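Local coordinates for alkaline phosphatase (Antarctic bacterium, PDB 2W5V), which probably hydrolyses phosphate monoesters as a zinc- and magnesium-dependent alkaline phosphatase, working through a phosphoserine intermediate in a two-subunit assembly, at residues 301-313 with 324-338. The protein carries 1 engineered substitution. Residues are numbered along the deposited sequence; the frame is centred on the assembly and turned at random.
Sequences DHETGGFTLAAKK and DYTEIGPTFSTGGHS. With ZN (zinc ion), chain H; ZN (zinc ion), chain G.
Glu303 OE1 takes two donors: Ser338 OG across the contact at 2.6 Å, on the anti side and out of the carboxylate plane, and Gly306 N on the syn lone pair. This grip lies near the metal end of a long, irregular antiparallel hairpin that leaves the zinc sites of the alkaline phosphatase active site and lies along the second subunit. With CG anti to the backbone N (chi1 -171°) and a bend at chi2, the Glu303 carboxylate reaches the loop at Gly306; Glu303 OE2 also accepts a hydrogen bond from Gln49 NE2. A leucine in place of Glu303 would probably leave Ser338 OG and Gly306 N without their acceptor and free the loop to shift.

His337, on the opposite face of the short ladder from Glu303 and Ser338, stacks its ring face to face on that of His302, centroids 3.5 Å apart and planes at 21°. Each ring gives NE2 to a different zinc: His302 joins Asp301 and Asp43, His337 joins Asp259 and His263. His302 ND1 is tied to Glu303 O, whose opposite face receives Ser338 N, so this ring is held by metal and carbonyl together.

Between Thr304 and Thr308, across the two glycines, the register slips by two: Gly305 O accepts from Ser333 N and Thr334 N, and beyond it Thr308 pairs with Thr331. Phe332 brings CE1 to the edge of the Phe307 ring, both rings resting on Leu270 of helix 267-291. At the far end Tyr325 OH is hydrogen-bonded to the backbone N of His337 of the second subunit, while Tyr325 CD1 lies 3.4 Å from Ala311 CB.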
loop_
_atom_site.group_PDB
_atom_site.type_symbol
_atom_site.label_atom_id
_atom_site.label_comp_id
_atom_site.label_asym_id
_atom_site.label_seq_id
_atom_site.Cartn_x
_atom_site.Cartn_y
_atom_site.Cartn_z
ATOM N N ASP B 301 1.151 11.871 4.598
ATOM C CA ASP B 301 2.492 12.439 4.536
ATOM C C ASP B 301 3.561 11.400 4.875
ATOM O O ASP B 301 4.687 11.503 4.408
ATOM C CB ASP B 301 2.606 13.712 5.409
ATOM C CG ASP B 301 2.231 13.477 6.872
ATOM O OD1 ASP B 301 1.554 12.465 7.166
ATOM O OD2 ASP B 301 2.618 14.316 7.729
ATOM N N HIS B 302 3.181 10.390 5.664
ATOM C CA HIS B 302 4.065 9.313 6.115
ATOM C C HIS B 302 3.231 8.378 7.000
ATOM O O HIS B 302 2.053 8.648 7.249
ATOM C CB HIS B 302 5.202 9.886 6.952
ATOM C CG HIS B 302 4.709 10.685 8.117
ATOM N ND1 HIS B 302 4.276 10.100 9.285
ATOM C CD2 HIS B 302 4.508 12.014 8.256
ATOM C CE1 HIS B 302 3.856 11.043 10.113
ATOM N NE2 HIS B 302 3.990 12.213 9.513
ATOM N N GLU B 303 3.837 7.289 7.475
ATOM C CA GLU B 303 3.169 6.362 8.393
ATOM C C GLU B 303 3.671 6.661 9.798
ATOM O O GLU B 303 4.776 7.198 9.954
ATOM C CB GLU B 303 3.527 4.908 8.035
ATOM C CG GLU B 303 2.722 3.843 8.789
ATOM C CD GLU B 303 3.323 3.384 10.138
ATOM O OE1 GLU B 303 4.476 3.749 10.488
ATOM O OE2 GLU B 303 2.614 2.638 10.855
ATOM N N THR B 304 2.901 6.317 10.828
ATOM C CA THR B 304 3.467 6.436 12.177
ATOM C C THR B 304 3.089 5.299 13.109
ATOM O O THR B 304 1.955 4.824 13.099
ATOM C CB THR B 304 3.175 7.788 12.868
ATOM O OG1 THR B 304 2.098 7.651 13.796
ATOM C CG2 THR B 304 2.870 8.851 11.874
ATOM N N GLY B 305 4.067 4.851 13.889
ATOM C CA GLY B 305 3.831 3.858 14.922
ATOM C C GLY B 305 4.064 2.409 14.525
ATOM O O GLY B 305 4.132 1.535 15.387
ATOM N N GLY B 306 4.195 2.142 13.227
ATOM C CA GLY B 306 4.310 0.767 12.772
ATOM C C GLY B 306 3.036 0.004 13.101
ATOM O O GLY B 306 3.077 -1.175 13.444
ATOM N N PHE B 307 1.904 0.697 13.016
ATOM C CA PHE B 307 0.589 0.100 13.262
ATOM C C PHE B 307 0.432 -1.182 12.438
ATOM O O PHE B 307 0.717 -1.207 11.237
ATOM C CB PHE B 307 -0.503 1.129 12.919
ATOM C CG PHE B 307 -1.922 0.645 13.120
ATOM C CD1 PHE B 307 -2.490 0.576 14.396
ATOM C CD2 PHE B 307 -2.709 0.318 12.025
ATOM C CE1 PHE B 307 -3.802 0.163 14.571
ATOM C CE2 PHE B 307 -4.025 -0.108 12.188
ATOM C CZ PHE B 307 -4.576 -0.182 13.463
ATOM N N THR B 308 -0.017 -2.250 13.092
ATOM C CA THR B 308 -0.103 -3.559 12.457
ATOM C C THR B 308 -1.388 -4.286 12.869
ATOM O O THR B 308 -1.745 -4.312 14.051
ATOM C CB THR B 308 1.125 -4.397 12.822
ATOM O OG1 THR B 308 2.297 -3.738 12.327
ATOM C CG2 THR B 308 1.040 -5.791 12.224
ATOM N N LEU B 309 -2.085 -4.856 11.889
ATOM C CA LEU B 309 -3.322 -5.598 12.148
ATOM C C LEU B 309 -2.993 -7.063 12.470
ATOM O O LEU B 309 -3.355 -7.984 11.728
ATOM C CB LEU B 309 -4.282 -5.493 10.954
ATOM C CG LEU B 309 -4.769 -4.067 10.675
ATOM C CD1 LEU B 309 -5.633 -4.016 9.426
ATOM C CD2 LEU B 309 -5.534 -3.530 11.876
ATOM N N ALA B 310 -2.298 -7.256 13.585
ATOM C CA ALA B 310 -1.829 -8.574 14.001
ATOM C C ALA B 310 -2.973 -9.440 14.496
ATOM O O ALA B 310 -4.055 -8.940 14.823
ATOM C CB ALA B 310 -0.762 -8.437 15.104
ATOM N N ALA B 311 -2.720 -10.741 14.558
ATOM C CA ALA B 311 -3.663 -11.671 15.150
ATOM C C ALA B 311 -3.864 -11.347 16.621
ATOM O O ALA B 311 -2.914 -11.023 17.337
ATOM C CB ALA B 311 -3.155 -13.083 15.007
ATOM N N LYS B 312 -5.110 -11.441 17.063
ATOM C CA LYS B 312 -5.449 -11.295 18.474
ATOM C C LYS B 312 -4.657 -12.298 19.299
ATOM O O LYS B 312 -4.403 -13.419 18.859
ATOM C CB LYS B 312 -6.946 -11.557 18.662
ATOM C CG LYS B 312 -7.489 -11.175 20.022
ATOM C CD LYS B 312 -7.732 -9.675 20.112
ATOM C CE LYS B 312 -8.172 -9.277 21.512
ATOM N NZ LYS B 312 -9.292 -10.128 22.005
ATOM N N LYS B 313 -4.264 -11.901 20.500
ATOM C CA LYS B 313 -3.557 -12.813 21.380
ATOM C C LYS B 313 -4.513 -13.429 22.392
ATOM O O LYS B 313 -5.233 -12.718 23.088
ATOM C CB LYS B 313 -2.407 -12.098 22.086
ATOM C CG LYS B 313 -1.089 -12.192 21.345
ATOM C CD LYS B 313 -0.270 -10.917 21.489
ATOM C CE LYS B 313 1.211 -11.198 21.295
ATOM N NZ LYS B 313 1.448 -12.357 20.387
ATOM N N ASP B 324 -4.343 -15.981 17.827
ATOM C CA ASP B 324 -5.623 -16.447 17.315
ATOM C C ASP B 324 -5.957 -15.668 16.044
ATOM O O ASP B 324 -6.332 -14.497 16.102
ATOM C CB ASP B 324 -6.714 -16.263 18.365
ATOM C CG ASP B 324 -8.084 -16.631 17.846
ATOM O OD1 ASP B 324 -8.171 -17.144 16.709
ATOM O OD2 ASP B 324 -9.072 -16.401 18.575
ATOM N N TYR B 325 -5.814 -16.329 14.903
ATOM C CA TYR B 325 -5.942 -15.671 13.607
ATOM C C TYR B 325 -7.382 -15.302 13.270
ATOM O O TYR B 325 -7.626 -14.596 12.290
ATOM C CB TYR B 325 -5.351 -16.547 12.494
ATOM C CG TYR B 325 -3.848 -16.418 12.307
ATOM C CD1 TYR B 325 -3.021 -16.079 13.367
ATOM C CD2 TYR B 325 -3.257 -16.668 11.072
ATOM C CE1 TYR B 325 -1.648 -15.963 13.202
ATOM C CE2 TYR B 325 -1.877 -16.565 10.899
ATOM C CZ TYR B 325 -1.085 -16.214 11.967
ATOM O OH TYR B 325 0.278 -16.107 11.802
ATOM N N THR B 326 -8.338 -15.762 14.073
ATOM C CA THR B 326 -9.735 -15.439 13.782
ATOM C C THR B 326 -10.005 -13.947 13.890
ATOM O O THR B 326 -10.782 -13.408 13.113
ATOM C CB THR B 326 -10.728 -16.181 14.691
ATOM O OG1 THR B 326 -10.381 -15.949 16.062
ATOM C CG2 THR B 326 -10.695 -17.668 14.396
ATOM N N GLU B 327 -9.353 -13.284 14.846
ATOM C CA GLU B 327 -9.577 -11.860 15.093
ATOM C C GLU B 327 -8.280 -11.063 15.109
ATOM O O GLU B 327 -7.187 -11.622 15.188
ATOM C CB GLU B 327 -10.248 -11.627 16.448
ATOM C CG GLU B 327 -11.573 -12.331 16.657
ATOM C CD GLU B 327 -12.188 -11.961 17.991
ATOM O OE1 GLU B 327 -12.625 -12.871 18.726
ATOM O OE2 GLU B 327 -12.210 -10.752 18.313
ATOM N N ILE B 328 -8.431 -9.744 15.084
ATOM C CA ILE B 328 -7.304 -8.823 15.022
ATOM C C ILE B 328 -7.045 -8.131 16.357
ATOM O O ILE B 328 -7.975 -7.656 17.012
ATOM C CB ILE B 328 -7.552 -7.744 13.952
ATOM C CG1 ILE B 328 -7.512 -8.361 12.555
ATOM C CG2 ILE B 328 -6.527 -6.627 14.076
ATOM C CD1 ILE B 328 -8.095 -7.458 11.468
ATOM N N GLY B 329 -5.774 -8.079 16.754
ATOM C CA GLY B 329 -5.340 -7.269 17.882
ATOM C C GLY B 329 -4.231 -6.324 17.437
ATOM O O GLY B 329 -3.080 -6.738 17.297
ATOM N N PRO B 330 -4.572 -5.047 17.193
ATOM C CA PRO B 330 -3.586 -4.084 16.680
ATOM C C PRO B 330 -2.338 -3.987 17.558
ATOM O O PRO B 330 -2.450 -3.989 18.781
ATOM C CB PRO B 330 -4.354 -2.758 16.689
ATOM C CG PRO B 330 -5.784 -3.157 16.569
ATOM C CD PRO B 330 -5.907 -4.446 17.343
ATOM N N THR B 331 -1.169 -3.936 16.928
ATOM C CA THR B 331 0.102 -3.766 17.627
ATOM C C THR B 331 0.881 -2.603 17.008
ATOM O O THR B 331 0.547 -2.122 15.920
ATOM C CB THR B 331 0.977 -5.043 17.557
ATOM O OG1 THR B 331 1.193 -5.410 16.189
ATOM C CG2 THR B 331 0.305 -6.203 18.281
ATOM N N PHE B 332 1.922 -2.158 17.709
ATOM C CA PHE B 332 2.767 -1.061 17.249
ATOM C C PHE B 332 4.213 -1.457 17.497
ATOM O O PHE B 332 4.487 -2.300 18.346
ATOM C CB PHE B 332 2.496 0.202 18.072
ATOM C CG PHE B 332 1.118 0.774 17.909
ATOM C CD1 PHE B 332 0.867 1.743 16.953
ATOM C CD2 PHE B 332 0.086 0.383 18.748
ATOM C CE1 PHE B 332 -0.390 2.289 16.815
ATOM C CE2 PHE B 332 -1.177 0.924 18.611
ATOM C CZ PHE B 332 -1.411 1.888 17.648
ATOM N N SER B 333 5.146 -0.824 16.797
ATOM C CA SER B 333 6.556 -1.137 16.997
ATOM C C SER B 333 7.433 0.091 17.215
ATOM O O SER B 333 8.622 -0.044 17.476
ATOM C CB SER B 333 7.099 -1.943 15.814
ATOM O OG SER B 333 7.177 -1.142 14.649
ATOM N N THR B 334 6.864 1.285 17.087
ATOM C CA THR B 334 7.642 2.502 17.296
ATOM C C THR B 334 6.746 3.635 17.795
ATOM O O THR B 334 5.532 3.616 17.602
ATOM C CB THR B 334 8.438 2.921 16.013
ATOM O OG1 THR B 334 9.129 4.157 16.240
ATOM C CG2 THR B 334 7.511 3.081 14.815
ATOM N N GLY B 335 7.345 4.609 18.462
ATOM C CA GLY B 335 6.612 5.795 18.857
ATOM C C GLY B 335 6.709 6.909 17.828
ATOM O O GLY B 335 6.128 7.978 18.009
ATOM N N GLY B 336 7.441 6.662 16.741
ATOM C CA GLY B 336 7.707 7.707 15.763
ATOM C C GLY B 336 7.225 7.382 14.361
ATOM O O GLY B 336 6.500 6.411 14.157
ATOM N N HIS B 337 7.624 8.204 13.397
ATOM C CA HIS B 337 7.271 7.979 11.995
ATOM C C HIS B 337 8.038 6.820 11.378
ATOM O O HIS B 337 9.030 6.358 11.935
ATOM C CB HIS B 337 7.547 9.232 11.168
ATOM C CG HIS B 337 6.806 10.437 11.647
ATOM N ND1 HIS B 337 7.007 11.693 11.116
ATOM C CD2 HIS B 337 5.877 10.579 12.618
ATOM C CE1 HIS B 337 6.223 12.559 11.734
ATOM N NE2 HIS B 337 5.524 11.905 12.646
ATOM N N SER B 338 7.581 6.362 10.209
ATOM C CA SER B 338 8.314 5.338 9.478
ATOM C C SER B 338 8.356 5.699 7.997
ATOM O O SER B 338 7.553 6.507 7.532
ATOM C CB SER B 338 7.691 3.955 9.684
ATOM O OG SER B 338 6.537 3.805 8.882
HETATM ZN ZN ZN H . 2.704 13.843 9.687
HETATM ZN ZN ZN G . 4.034 12.730 13.914
HETATM O O HOH W 1 6.326 7.117 5.133
HETATM O O HOH W 2 5.043 -2.984 13.692
HETATM O O HOH W 3 -1.978 -8.685 18.770
HETATM O O HOH W 4 4.531 14.948 15.128
#